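Local coordinates for protein putative alpha-N-acetylgalactosaminidase (Bacillus halodurans C-125, PDB 3CC1) that probably hydrolyses terminal alpha-linked N-acetylgalactosamine or galactose from glycoconjugates, as a glycosidase with a TIM barrel and a C-terminal beta sandwich, at residues Met2-Arg6 against Gln342-Asn347; Ala24-Glu28 against Arg86-Ala90; Ile145-Asn149 against Asp184-Arg190; Ala162-Asn167 against Met201-Ala205; Met274-Gly278 against Gln301-Met305. All blocks are in the same frame, centred on the assembly; numbering follows the deposited sequence. Where two conformers were deposited one is given.

Contact 1: Met2-Arg6 against Gln342-Asn347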
# COMPACT_ATOMS: atom_id res chain seq x y z
N MSE A 2 -20.17 -6.23 -10.49
CA MSE A 2 -21.64 -6.17 -10.58
C MSE A 2 -22.01 -5.34 -11.78
O MSE A 2 -21.79 -4.13 -11.81
CB MSE A 2 -22.24 -5.55 -9.31
CG MSE A 2 -23.76 -5.18 -9.40
SE MSE A 2 -24.92 -6.68 -9.83
CE MSE A 2 -24.52 -7.85 -8.33
N GLU A 3 -22.59 -6.00 -12.78
CA GLU A 3 -22.80 -5.35 -14.08
C GLU A 3 -24.24 -5.30 -14.59
O GLU A 3 -24.47 -5.09 -15.79
CB GLU A 3 -21.95 -6.06 -15.15
CG GLU A 3 -20.43 -5.93 -14.99
CD GLU A 3 -19.67 -6.52 -16.18
OE1 GLU A 3 -20.32 -6.95 -17.17
OE2 GLU A 3 -18.42 -6.56 -16.14
N VAL A 4 -25.19 -5.50 -13.70
CA VAL A 4 -26.61 -5.43 -14.03
C VAL A 4 -27.31 -4.34 -13.23
O VAL A 4 -26.88 -3.97 -12.15
CB VAL A 4 -27.32 -6.81 -13.86
CG1 VAL A 4 -26.70 -7.82 -14.84
CG2 VAL A 4 -27.30 -7.33 -12.37
N ASN A 5 -28.39 -3.81 -13.78
CA ASN A 5 -29.15 -2.75 -13.12
C ASN A 5 -30.36 -3.33 -12.36
O ASN A 5 -31.04 -2.63 -11.63
CB ASN A 5 -29.63 -1.72 -14.13
CG ASN A 5 -30.70 -2.28 -15.05
OD1 ASN A 5 -30.44 -3.21 -15.81
ND2 ASN A 5 -31.91 -1.74 -14.96
N ARG A 6 -30.63 -4.61 -12.59
CA ARG A 6 -31.72 -5.30 -11.92
C ARG A 6 -31.27 -6.57 -11.27
O ARG A 6 -30.58 -7.42 -11.85
CB ARG A 6 -32.86 -5.61 -12.89
CG ARG A 6 -33.94 -4.55 -12.86
CD ARG A 6 -35.13 -4.84 -13.78
NE ARG A 6 -35.64 -3.56 -14.31
CZ ARG A 6 -36.47 -2.72 -13.67
NH1 ARG A 6 -36.97 -3.00 -12.46
NH2 ARG A 6 -36.81 -1.59 -14.27
N GLN A 342 -29.75 3.55 -12.43
CA GLN A 342 -30.96 2.72 -12.44
C GLN A 342 -31.10 1.77 -13.65
O GLN A 342 -31.85 0.77 -13.58
CB GLN A 342 -32.22 3.60 -12.38
CG GLN A 342 -32.44 4.35 -11.06
CD GLN A 342 -32.80 3.40 -9.93
OE1 GLN A 342 -33.89 2.87 -9.90
NE2 GLN A 342 -31.85 3.16 -9.03
N LYS A 343 -30.40 2.10 -14.74
CA LYS A 343 -30.62 1.40 -16.01
C LYS A 343 -29.38 0.86 -16.73
O LYS A 343 -29.50 0.01 -17.60
CB LYS A 343 -31.39 2.32 -16.98
CG LYS A 343 -32.81 2.67 -16.51
CD LYS A 343 -33.75 1.46 -16.58
CE LYS A 343 -35.13 1.72 -15.94
NZ LYS A 343 -35.18 1.39 -14.49
N SER A 344 -28.20 1.36 -16.40
CA SER A 344 -27.00 0.96 -17.16
C SER A 344 -26.54 -0.47 -16.81
O SER A 344 -26.87 -1.02 -15.77
CB SER A 344 -25.87 1.99 -16.98
OG SER A 344 -25.30 1.91 -15.71
N VAL A 345 -25.78 -1.04 -17.74
CA VAL A 345 -25.22 -2.37 -17.60
C VAL A 345 -23.73 -2.40 -17.92
O VAL A 345 -23.17 -1.40 -18.36
CB VAL A 345 -25.98 -3.38 -18.50
CG1 VAL A 345 -27.44 -3.49 -18.05
CG2 VAL A 345 -25.86 -2.97 -20.03
N LEU A 346 -23.07 -3.51 -17.67
CA LEU A 346 -21.65 -3.67 -18.00
C LEU A 346 -20.76 -2.71 -17.19
O LEU A 346 -19.64 -2.37 -17.57
CB LEU A 346 -21.46 -3.48 -19.50
CG LEU A 346 -22.07 -4.58 -20.38
CD1 LEU A 346 -21.88 -4.19 -21.85
CD2 LEU A 346 -21.53 -5.98 -20.07
N ASN A 347 -21.28 -2.29 -16.07
CA ASN A 347 -20.61 -1.35 -15.14
C ASN A 347 -19.27 -1.87 -14.71
O ASN A 347 -19.16 -2.98 -14.19
CB ASN A 347 -21.50 -1.08 -13.94
CG ASN A 347 -22.87 -0.64 -14.36
OD1 ASN A 347 -23.65 -1.45 -14.85
ND2 ASN A 347 -23.15 0.67 -14.25
O HOH W 1 -30.99 -2.21 -18.30
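L346 N donates a hydrogen bond to E3 O at 2.8 Å, and N5 ND2 reaches Q342 O at 2.9 Å with the acceptor close to its amide plane, fastening the N-terminal loop 2-6 to a helix end and the strand after it. Asparagine suits this place because its short amide offers a donor and an acceptor at once: while ND2 holds the helix carbonyl, OD1 accepts from water 1, which also donates to K343 O. The first torsion of N5 (chi1 69°) sets CG between its own N and carbonyl carbon and turns ND2 toward Q342 O; the backbone places CB against S344 O, 3.3 Å away. A second amide braces the turn from within, N347 ND2 donating to S344 OG, which also bonds I340 O, and to I310 O. The E3 carboxylate crosses the L346 side chain, OE1 lying 3.3 Å from CD2, and OE2 forms a salt bridge with R348 of the second subunit. At the more exposed end R6 and K343 run side by side with NH2 and NZ 3.4 Å apart, two like charges; R6 NH1 turns to A9 O. V345 CG1 packs beside N5 OD1. The loop covers the passage from helix 335-343 into strand 345-353, an outermost strand of the antiparallel sheet, with strand 356-362 beneath S344, L346 and N347 and the second subunit packed on E3 and V345.

Contact 2: Ala24-Glu28 against Arg86-Ala90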
# COMPACT_ATOMS: atom_id res chain seq x y z
N ALA A 24 -29.72 8.78 15.57
CA ALA A 24 -30.58 7.72 16.12
C ALA A 24 -31.95 8.28 16.59
O ALA A 24 -32.79 7.54 17.07
CB ALA A 24 -29.86 6.98 17.29
N SER A 25 -32.18 9.58 16.41
CA SER A 25 -33.23 10.28 17.17
C SER A 25 -34.35 10.91 16.33
O SER A 25 -35.11 11.76 16.84
CB SER A 25 -32.57 11.41 18.01
OG SER A 25 -32.30 12.53 17.18
N VAL A 26 -34.52 10.48 15.08
CA VAL A 26 -35.55 11.11 14.21
C VAL A 26 -36.95 11.00 14.83
O VAL A 26 -37.33 10.00 15.49
CB VAL A 26 -35.55 10.54 12.74
CG1 VAL A 26 -36.17 9.14 12.69
CG2 VAL A 26 -36.25 11.48 11.79
N THR A 27 -37.74 12.05 14.61
CA THR A 27 -39.14 12.03 15.04
C THR A 27 -40.06 11.80 13.88
O THR A 27 -39.71 11.96 12.70
CB THR A 27 -39.54 13.36 15.67
OG1 THR A 27 -39.61 14.35 14.65
CG2 THR A 27 -38.59 13.79 16.77
N GLU A 28 -41.30 11.46 14.21
CA GLU A 28 -42.33 11.17 13.22
C GLU A 28 -42.63 12.39 12.32
O GLU A 28 -42.83 12.26 11.12
CB GLU A 28 -43.57 10.74 13.99
CG GLU A 28 -44.86 10.82 13.37
CD GLU A 28 -45.94 10.39 14.40
OE1 GLU A 28 -45.75 9.34 15.05
OE2 GLU A 28 -46.95 11.12 14.59
N ARG A 86 -41.07 9.93 20.36
CA ARG A 86 -40.64 10.33 19.01
C ARG A 86 -41.70 9.97 17.97
O ARG A 86 -41.88 10.67 16.99
CB ARG A 86 -39.30 9.69 18.67
CG ARG A 86 -38.13 10.33 19.42
CD ARG A 86 -36.89 9.46 19.41
NE ARG A 86 -36.62 9.00 18.06
CZ ARG A 86 -35.91 7.92 17.75
NH1 ARG A 86 -35.33 7.20 18.72
NH2 ARG A 86 -35.80 7.56 16.47
N PHE A 87 -42.40 8.88 18.22
CA PHE A 87 -43.39 8.37 17.30
C PHE A 87 -44.74 8.23 18.01
O PHE A 87 -45.18 7.13 18.35
CB PHE A 87 -42.95 7.03 16.70
CG PHE A 87 -41.67 7.09 15.92
CD1 PHE A 87 -41.63 7.64 14.65
CD2 PHE A 87 -40.48 6.64 16.48
CE1 PHE A 87 -40.43 7.72 13.95
CE2 PHE A 87 -39.28 6.74 15.79
CZ PHE A 87 -39.26 7.26 14.53
N PRO A 88 -45.40 9.36 18.28
CA PRO A 88 -46.65 9.27 19.06
C PRO A 88 -47.76 8.46 18.39
O PRO A 88 -48.57 7.89 19.09
CB PRO A 88 -47.06 10.71 19.29
CG PRO A 88 -46.06 11.55 18.60
CD PRO A 88 -45.08 10.72 17.87
N SER A 89 -47.76 8.37 17.07
CA SER A 89 -48.79 7.57 16.38
C SER A 89 -48.60 6.07 16.65
O SER A 89 -49.49 5.27 16.37
CB SER A 89 -48.78 7.81 14.86
OG SER A 89 -47.53 7.39 14.24
N ALA A 90 -47.46 5.71 17.23
CA ALA A 90 -47.13 4.31 17.54
C ALA A 90 -47.83 3.81 18.79
O ALA A 90 -47.79 2.64 19.10
CB ALA A 90 -45.64 4.15 17.71
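R86 and V26 meet through a charged, side-on grip: NE (2.8 Å) and NH2 (3.0 Å) both donate to V26 O, which lies in the guanidinium plane. NH2 arrives in the carbonyl plane on a lone pair, NE from above it. The bend at chi3 (48°) brings the guanidinium under S25, whose CA lies over one face; NH1 bonds Q55 O. Arginine suits the site because its flat head can donate along one edge while backbone covers a face. The backbone adds E28 N to R86 O at 2.9 Å.

This pairing sits where helix 28-41 begins. T27 is its N-cap: its side chain caps a backbone N of the first turn while E30 OE1 takes T27 N, consistent with a capping box on the loop after the barrel's first strand, 14-17.

The carboxylate bonds go the other way. E28, extended, brings OE1 to the 3-10 turn 88-90, where S89 N (3.0 Å) meets the syn lone pair of E28 OE1 and S89 OG (2.8 Å) comes from above the carboxylate plane.

Among apolar contacts, the F87 ring touches E28 CB through CD1 at 3.7 Å and V26 CG1 through CZ at 4.1 Å, and stacks edge-to-face with F96.

Contact 3: Ile145-Asn149 against Asp184-Arg190. With SO4 (sulfate ion), chain C; SO4 (sulfate ion), chain E; IMD (imidazole), chain G.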
# COMPACT_ATOMS: atom_id res chain seq x y z
N ILE A 145 -21.69 -10.38 20.72
CA ILE A 145 -22.12 -9.03 20.96
C ILE A 145 -21.66 -8.13 19.82
O ILE A 145 -20.87 -8.54 19.00
CB ILE A 145 -21.57 -8.49 22.28
CG1 ILE A 145 -20.09 -8.48 22.23
CG2 ILE A 145 -22.00 -9.35 23.49
CD1 ILE A 145 -19.57 -7.31 22.83
N CYS A 146 -22.15 -6.91 19.80
CA CYS A 146 -21.76 -5.95 18.80
C CYS A 146 -20.84 -4.98 19.50
O CYS A 146 -21.20 -4.47 20.56
CB CYS A 146 -22.97 -5.21 18.26
SG CYS A 146 -22.51 -3.82 17.19
N PRO A 147 -19.62 -4.77 18.96
CA PRO A 147 -18.69 -3.95 19.72
C PRO A 147 -19.02 -2.47 19.73
O PRO A 147 -18.46 -1.79 20.53
CB PRO A 147 -17.35 -4.18 19.02
CG PRO A 147 -17.66 -4.69 17.73
CD PRO A 147 -18.94 -5.43 17.84
N TRP A 148 -19.94 -2.01 18.90
CA TRP A 148 -20.20 -0.57 18.81
C TRP A 148 -21.59 -0.17 19.34
O TRP A 148 -21.98 1.01 19.29
CB TRP A 148 -19.99 -0.08 17.38
CG TRP A 148 -20.53 -0.90 16.28
CD1 TRP A 148 -19.87 -1.85 15.56
CD2 TRP A 148 -21.83 -0.80 15.69
NE1 TRP A 148 -20.67 -2.38 14.60
CE2 TRP A 148 -21.89 -1.76 14.65
CE3 TRP A 148 -22.96 -0.03 15.96
CZ2 TRP A 148 -23.03 -1.95 13.86
CZ3 TRP A 148 -24.11 -0.21 15.15
CH2 TRP A 148 -24.12 -1.16 14.12
N ASN A 149 -22.29 -1.16 19.88
CA ASN A 149 -23.66 -0.97 20.36
C ASN A 149 -24.15 -2.08 21.28
O ASN A 149 -24.20 -3.25 20.90
CB ASN A 149 -24.58 -0.85 19.15
CG ASN A 149 -26.03 -0.89 19.53
OD1 ASN A 149 -26.59 -1.97 19.78
ND2 ASN A 149 -26.67 0.29 19.54
N ASP A 184 -28.16 -4.12 10.33
CA ASP A 184 -26.82 -3.69 10.75
C ASP A 184 -26.19 -4.70 11.72
O ASP A 184 -26.87 -5.58 12.30
CB ASP A 184 -26.92 -2.28 11.34
CG ASP A 184 -27.36 -1.21 10.27
OD1 ASP A 184 -26.89 -1.27 9.10
OD2 ASP A 184 -28.12 -0.29 10.57
N ASP A 185 -24.87 -4.62 11.87
CA ASP A 185 -24.08 -5.58 12.67
C ASP A 185 -24.19 -7.01 12.15
O ASP A 185 -24.17 -7.97 12.91
CB ASP A 185 -24.50 -5.62 14.12
CG ASP A 185 -23.54 -6.46 15.00
OD1 ASP A 185 -22.32 -6.39 14.73
OD2 ASP A 185 -23.99 -7.22 15.90
N ILE A 186 -24.31 -7.12 10.84
CA ILE A 186 -24.53 -8.39 10.19
C ILE A 186 -23.29 -8.82 9.43
O ILE A 186 -23.12 -10.00 9.17
CB ILE A 186 -25.81 -8.35 9.28
CG1 ILE A 186 -26.32 -9.77 9.06
CG2 ILE A 186 -25.54 -7.57 7.97
CD1 ILE A 186 -26.71 -10.54 10.38
N ALA A 187 -22.41 -7.87 9.09
CA ALA A 187 -21.06 -8.22 8.69
C ALA A 187 -20.24 -8.57 9.99
O ALA A 187 -20.68 -8.32 11.13
CB ALA A 187 -20.39 -7.06 7.86
N ALA A 188 -19.07 -9.16 9.81
CA ALA A 188 -18.15 -9.39 10.94
C ALA A 188 -17.58 -8.03 11.41
O ALA A 188 -16.97 -7.31 10.63
CB ALA A 188 -17.02 -10.34 10.54
N SER A 189 -17.81 -7.68 12.67
CA SER A 189 -17.35 -6.37 13.21
C SER A 189 -15.82 -6.30 13.27
O SER A 189 -15.22 -5.20 13.26
CB SER A 189 -17.92 -6.12 14.61
OG SER A 189 -17.43 -7.06 15.57
N ARG A 190 -15.21 -7.49 13.35
CA ARG A 190 -13.75 -7.64 13.55
C ARG A 190 -13.23 -8.64 12.52
O ARG A 190 -12.27 -9.37 12.78
CB ARG A 190 -13.43 -8.15 14.97
CG ARG A 190 -13.81 -7.19 16.09
CD ARG A 190 -13.20 -5.84 15.83
NE ARG A 190 -13.45 -4.85 16.88
CZ ARG A 190 -14.21 -3.77 16.72
NH1 ARG A 190 -14.80 -3.53 15.56
NH2 ARG A 190 -14.36 -2.91 17.71
S SO4 C . -22.41 -3.90 9.41
O1 SO4 C . -21.32 -4.57 10.13
O2 SO4 C . -23.21 -3.03 10.30
O3 SO4 C . -23.30 -4.98 8.96
O4 SO4 C . -21.92 -3.13 8.28
S SO4 E . -15.62 0.30 15.76
O1 SO4 E . -15.48 1.33 14.70
O2 SO4 E . -16.13 -0.92 15.11
O3 SO4 E . -16.53 0.70 16.85
O4 SO4 E . -14.31 0.03 16.33
N1 IMD G . -24.29 3.11 11.55
C2 IMD G . -25.20 2.11 11.46
N3 IMD G . -26.39 2.66 11.10
C4 IMD G . -26.22 3.99 10.98
C5 IMD G . -24.90 4.27 11.26
O HOH W 2 -20.54 -5.25 12.80
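W148 and D185 meet where the indole's far edge reaches a backbone amide. In W148, chi1 (44°) sets CG between N and carbonyl carbon and sends the ring toward D184-D185. Its CB lies 3.6 Å from O3 of the chain E sulfate and CD1 near O2. NE1 makes a weak bond to water 2, which donates to D185 OD1 and the chain C sulfate. CZ2 stands 3.7 Å from O2 of that sulfate and, close to the ring plane, 3.8 Å from D185 N; CH2 ends 4.1 Å from D184 CB. Over one indole face lies C146 SG, a polarisable thiol suited to that place, which accepts from W148 N in the type I turn C146-N149. C146 CB rests 3.3 Å from D185 OD2, which forms a salt bridge with R116. S189 CB is tight against P147 CG at 3.4 Å, and R190 lays a guanidinium face on that CG while NH1 holds the chain E sulfate (3.0 Å to O2) and S189 O. A leucine for R190 would probably cost that sulfate and S189 O the NH1 bonds and remove the flat group on P147. R190 of the third subunit makes a cation-pi contact with W148. Backbone amides of D185, I186 and A187 hold the chain C sulfate; both sulfates probably come from the crystallisation liquor. This is the C-terminal mouth of a TIM barrel, beyond strand 180-184, where this family keeps its active site.

Contact 4: Ala162-Asn167 against Met201-Ala205. With SO4 (sulfate ion), chain D.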
# COMPACT_ATOMS: atom_id res chain seq x y z
N ALA A 162 -34.89 -20.26 17.58
CA ALA A 162 -34.16 -19.13 17.00
C ALA A 162 -34.86 -18.61 15.73
O ALA A 162 -35.03 -17.38 15.54
CB ALA A 162 -32.70 -19.53 16.70
N GLN A 163 -35.24 -19.54 14.86
CA GLN A 163 -35.90 -19.19 13.61
C GLN A 163 -37.25 -18.55 13.93
O GLN A 163 -37.69 -17.61 13.27
CB GLN A 163 -36.10 -20.42 12.71
CG GLN A 163 -36.76 -20.07 11.39
CD GLN A 163 -35.89 -19.19 10.54
OE1 GLN A 163 -34.79 -19.61 10.14
NE2 GLN A 163 -36.35 -17.98 10.25
N SER A 164 -37.89 -19.06 14.98
CA SER A 164 -39.20 -18.55 15.40
C SER A 164 -39.12 -17.09 15.81
O SER A 164 -40.00 -16.28 15.48
CB SER A 164 -39.79 -19.36 16.55
OG SER A 164 -40.14 -20.66 16.12
N TYR A 165 -38.06 -16.76 16.53
CA TYR A 165 -37.82 -15.37 16.91
C TYR A 165 -37.73 -14.46 15.70
O TYR A 165 -38.43 -13.45 15.62
CB TYR A 165 -36.56 -15.22 17.77
CG TYR A 165 -36.40 -13.80 18.18
CD1 TYR A 165 -37.31 -13.21 19.04
CD2 TYR A 165 -35.43 -13.01 17.62
CE1 TYR A 165 -37.22 -11.86 19.37
CE2 TYR A 165 -35.32 -11.66 17.96
CZ TYR A 165 -36.21 -11.07 18.82
OH TYR A 165 -36.08 -9.72 19.17
N TYR A 166 -36.90 -14.83 14.74
CA TYR A 166 -36.75 -14.00 13.54
C TYR A 166 -38.05 -13.96 12.74
O TYR A 166 -38.44 -12.93 12.22
CB TYR A 166 -35.52 -14.45 12.70
CG TYR A 166 -34.22 -13.81 13.20
CD1 TYR A 166 -34.09 -12.45 13.29
CD2 TYR A 166 -33.13 -14.58 13.61
CE1 TYR A 166 -32.93 -11.86 13.71
CE2 TYR A 166 -31.95 -13.99 14.05
CZ TYR A 166 -31.85 -12.64 14.09
OH TYR A 166 -30.67 -12.04 14.52
N ASN A 167 -38.76 -15.08 12.68
CA ASN A 167 -40.05 -15.12 12.01
C ASN A 167 -40.99 -14.09 12.61
O ASN A 167 -41.67 -13.36 11.88
CB ASN A 167 -40.70 -16.51 12.16
CG ASN A 167 -40.07 -17.55 11.25
OD1 ASN A 167 -39.24 -17.22 10.39
ND2 ASN A 167 -40.45 -18.81 11.45
N MSE A 201 -31.29 -17.41 8.55
CA MSE A 201 -32.57 -17.34 9.30
C MSE A 201 -33.35 -16.07 8.97
O MSE A 201 -34.56 -16.11 8.82
CB MSE A 201 -32.35 -17.40 10.81
CG MSE A 201 -31.92 -18.76 11.28
SE MSE A 201 -31.92 -18.96 13.21
CE MSE A 201 -30.85 -17.44 13.73
N ILE A 202 -32.63 -14.94 8.89
CA ILE A 202 -33.25 -13.65 8.59
C ILE A 202 -33.89 -13.78 7.22
O ILE A 202 -35.02 -13.38 6.99
CB ILE A 202 -32.23 -12.48 8.69
CG1 ILE A 202 -31.86 -12.28 10.17
CG2 ILE A 202 -32.82 -11.20 8.04
CD1 ILE A 202 -30.56 -11.50 10.43
N GLN A 203 -33.18 -14.42 6.31
CA GLN A 203 -33.64 -14.53 4.93
C GLN A 203 -34.91 -15.37 4.84
O GLN A 203 -35.88 -15.01 4.15
CB GLN A 203 -32.54 -15.07 4.03
CG GLN A 203 -31.44 -14.04 3.76
CD GLN A 203 -30.26 -14.62 3.01
OE1 GLN A 203 -29.91 -15.79 3.19
NE2 GLN A 203 -29.63 -13.81 2.16
N ARG A 204 -34.92 -16.47 5.58
CA ARG A 204 -36.09 -17.33 5.64
C ARG A 204 -37.28 -16.64 6.27
O ARG A 204 -38.42 -16.84 5.84
CB ARG A 204 -35.76 -18.61 6.41
CG ARG A 204 -34.86 -19.50 5.61
CD ARG A 204 -34.82 -20.89 6.18
NE ARG A 204 -33.89 -20.96 7.29
CZ ARG A 204 -32.65 -21.41 7.18
NH1 ARG A 204 -32.19 -21.82 6.01
NH2 ARG A 204 -31.86 -21.42 8.25
N ALA A 205 -37.01 -15.82 7.30
CA ALA A 205 -38.04 -15.09 8.04
C ALA A 205 -38.71 -14.06 7.16
O ALA A 205 -39.93 -13.98 7.09
CB ALA A 205 -37.45 -14.43 9.31
S SO4 D . -37.73 -23.21 15.31
O1 SO4 D . -37.83 -23.30 13.86
O2 SO4 D . -36.50 -23.76 15.86
O3 SO4 D . -38.82 -23.96 15.91
O4 SO4 D . -37.88 -21.82 15.77
O HOH W 3 -34.18 -22.07 9.75
O HOH W 4 -41.99 -14.32 9.23
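M201 and A205 are the bumps that helix 196-208 presses into helix 162-175, and the two helices stand before and after barrel strand 180-184, neighbours in the outer layer of the TIM barrel. The axes of segments 162-167 and 201-205 approach to 8.6 Å at a crossing angle of -50°. The selenomethionine side chain of M201 fills the hollow between A162, Q163 and Y166: its SE lies 3.6 Å from A162 CB, where a small alanine lets the selenium come close, and its CE meets the edge of the Y166 ring. I202 instead comes over that ring's face, CG1 standing 3.8 Å from the centroid and 14° off the normal, a CH-pi contact. Y166 OH bonds E198, which helps hold the ring in place. Farther along, A205 sits in the dip lined by Y166, N167 and Q163, CB 3.4 Å from Y166 O; so small a residue lets the backbones come together.

Q163 bridges the two helices. With CG anti to its N (chi1 -179°) and a bend at chi2, the amide sends NE2 nearly straight to M201 O at 3.0 Å, while N167 OD1 takes a second bond from NE2. R204 NE donates to Q163 OE1 from above the amide plane, and water 3 also donates to that oxygen. Beyond A205, water 4 donates to N167 O at 2.8 Å and to A205 O.

Contact 5: Met274-Gly278 against Gln301-Met305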
# COMPACT_ATOMS: atom_id res chain seq x y z
N MSE A 274 -24.44 6.37 2.54
CA MSE A 274 -25.50 7.35 2.42
C MSE A 274 -24.90 8.67 1.90
O MSE A 274 -23.70 8.92 2.06
CB MSE A 274 -26.24 7.47 3.74
CG MSE A 274 -27.11 6.17 4.07
SE MSE A 274 -27.60 6.28 5.87
CE MSE A 274 -26.00 6.70 6.90
N LEU A 275 -25.72 9.45 1.20
CA LEU A 275 -25.26 10.73 0.60
C LEU A 275 -25.28 11.90 1.60
O LEU A 275 -26.36 12.37 1.95
CB LEU A 275 -26.11 11.09 -0.63
CG LEU A 275 -26.42 9.91 -1.57
CD1 LEU A 275 -27.48 10.33 -2.65
CD2 LEU A 275 -25.10 9.36 -2.18
N PRO A 276 -24.08 12.35 2.08
CA PRO A 276 -24.07 13.45 3.01
C PRO A 276 -24.10 14.77 2.25
O PRO A 276 -23.08 15.43 2.04
CB PRO A 276 -22.76 13.27 3.77
CG PRO A 276 -21.83 12.61 2.79
CD PRO A 276 -22.71 11.88 1.77
N LEU A 277 -25.31 15.12 1.87
CA LEU A 277 -25.59 16.30 1.08
C LEU A 277 -26.55 17.21 1.80
O LEU A 277 -27.32 16.79 2.68
CB LEU A 277 -26.19 15.87 -0.27
CG LEU A 277 -25.33 15.08 -1.26
CD1 LEU A 277 -26.16 14.65 -2.46
CD2 LEU A 277 -24.10 15.86 -1.69
N GLY A 278 -26.50 18.49 1.43
CA GLY A 278 -27.40 19.48 2.01
C GLY A 278 -27.18 19.63 3.49
O GLY A 278 -26.07 19.63 3.96
N GLN A 301 -19.11 16.78 -4.45
CA GLN A 301 -20.47 16.26 -4.45
C GLN A 301 -20.76 15.54 -5.79
O GLN A 301 -21.28 14.42 -5.82
CB GLN A 301 -21.49 17.39 -4.20
CG GLN A 301 -21.41 18.05 -2.78
CD GLN A 301 -22.34 19.23 -2.64
OE1 GLN A 301 -23.50 19.17 -3.07
NE2 GLN A 301 -21.84 20.32 -2.03
N LEU A 302 -20.40 16.17 -6.91
CA LEU A 302 -20.57 15.55 -8.24
C LEU A 302 -19.69 14.32 -8.41
O LEU A 302 -20.10 13.35 -8.98
CB LEU A 302 -20.26 16.54 -9.35
CG LEU A 302 -21.23 17.71 -9.47
CD1 LEU A 302 -20.67 18.73 -10.43
CD2 LEU A 302 -22.60 17.29 -9.92
N THR A 303 -18.48 14.39 -7.86
CA THR A 303 -17.56 13.26 -7.87
C THR A 303 -18.16 12.04 -7.17
O THR A 303 -18.13 10.93 -7.71
CB THR A 303 -16.15 13.66 -7.31
OG1 THR A 303 -15.48 14.46 -8.30
CG2 THR A 303 -15.32 12.42 -6.97
N MSE A 304 -18.75 12.27 -6.01
CA MSE A 304 -19.42 11.23 -5.28
C MSE A 304 -20.61 10.68 -6.08
O MSE A 304 -20.75 9.49 -6.22
CB MSE A 304 -19.90 11.74 -3.91
CG MSE A 304 -20.74 10.68 -3.17
SE MSE A 304 -21.72 11.53 -1.75
CE MSE A 304 -22.90 12.57 -2.86
N MSE A 305 -21.45 11.57 -6.60
CA MSE A 305 -22.61 11.14 -7.36
C MSE A 305 -22.19 10.30 -8.57
O MSE A 305 -22.83 9.30 -8.90
CB MSE A 305 -23.46 12.33 -7.82
CG MSE A 305 -24.16 13.08 -6.71
SE MSE A 305 -25.48 11.99 -5.77
CE MSE A 305 -26.76 11.72 -7.20
O HOH W 5 -25.54 19.56 -1.11
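The flat amide of Q301 is met obliquely by L277, whose CD2 comes against CG and OE1, 3.6 Å from each. The amide is fixed by its polar partners: NE2 bonds F296 O, and OE1 accepts from W327 NE1 and from water 5, which takes the G278 N-H in turn. The puckered P276 ring turns CD to the selenium of M304 at 3.7 Å, and F243 lies against both residues. P276 is the centre of an inverse gamma turn, which a proline's restricted phi suits, and this turn sends L275 and L277 toward helix 298-310.

M304, a selenomethionine, and L277 carry much of the packing. M304 swings its chain away from its backbone N (chi1 174°), and the bend at chi3 brings the methyl CE tip to tip with L277 CD2, 3.7 Å away. L275 CD2 touches the same methyl at 4.0 Å, while L275 CD1 crosses to M305 SE at 4.1 Å. Cutting L277 back to an alanine is likely to open a gap against Q301 and leave the M304 methyl less restrained. The backbone of the loop looks elsewhere, L275 bonding M316 in strand 315-317 and G318 just beyond it, and G278 bonding T294. With no direct hydrogen bond between its segments, the contact relies on dispersion between branched and flexible chains, so complementary shape decides its fit, and one water carries the sole polar bridge.

Contacts 1, 4 and 5 are buried, whereas contacts 2 and 3 are partly open. Contacts 2, 3, 4 and 5 belong to the barrel, and contact 1 ties its N-terminal loop to the junction with the sandwich. Chemistry follows place: contact 5, closest to the chain's centre, is almost wholly apolar, contact 4 packs apolar chains beside a bonded amide, and contacts 1 and 2 depend on backbone and side-chain hydrogen bonds. Contact 3 has no direct hydrogen bond and gathers ions and water instead. It lies at the end of strand 180-184, contact 4 joins the helices before and after that strand, and the two touch, I186 CD1 to I202 CD1 at 4.0 Å. Contacts 1 and 3 also meet other subunits.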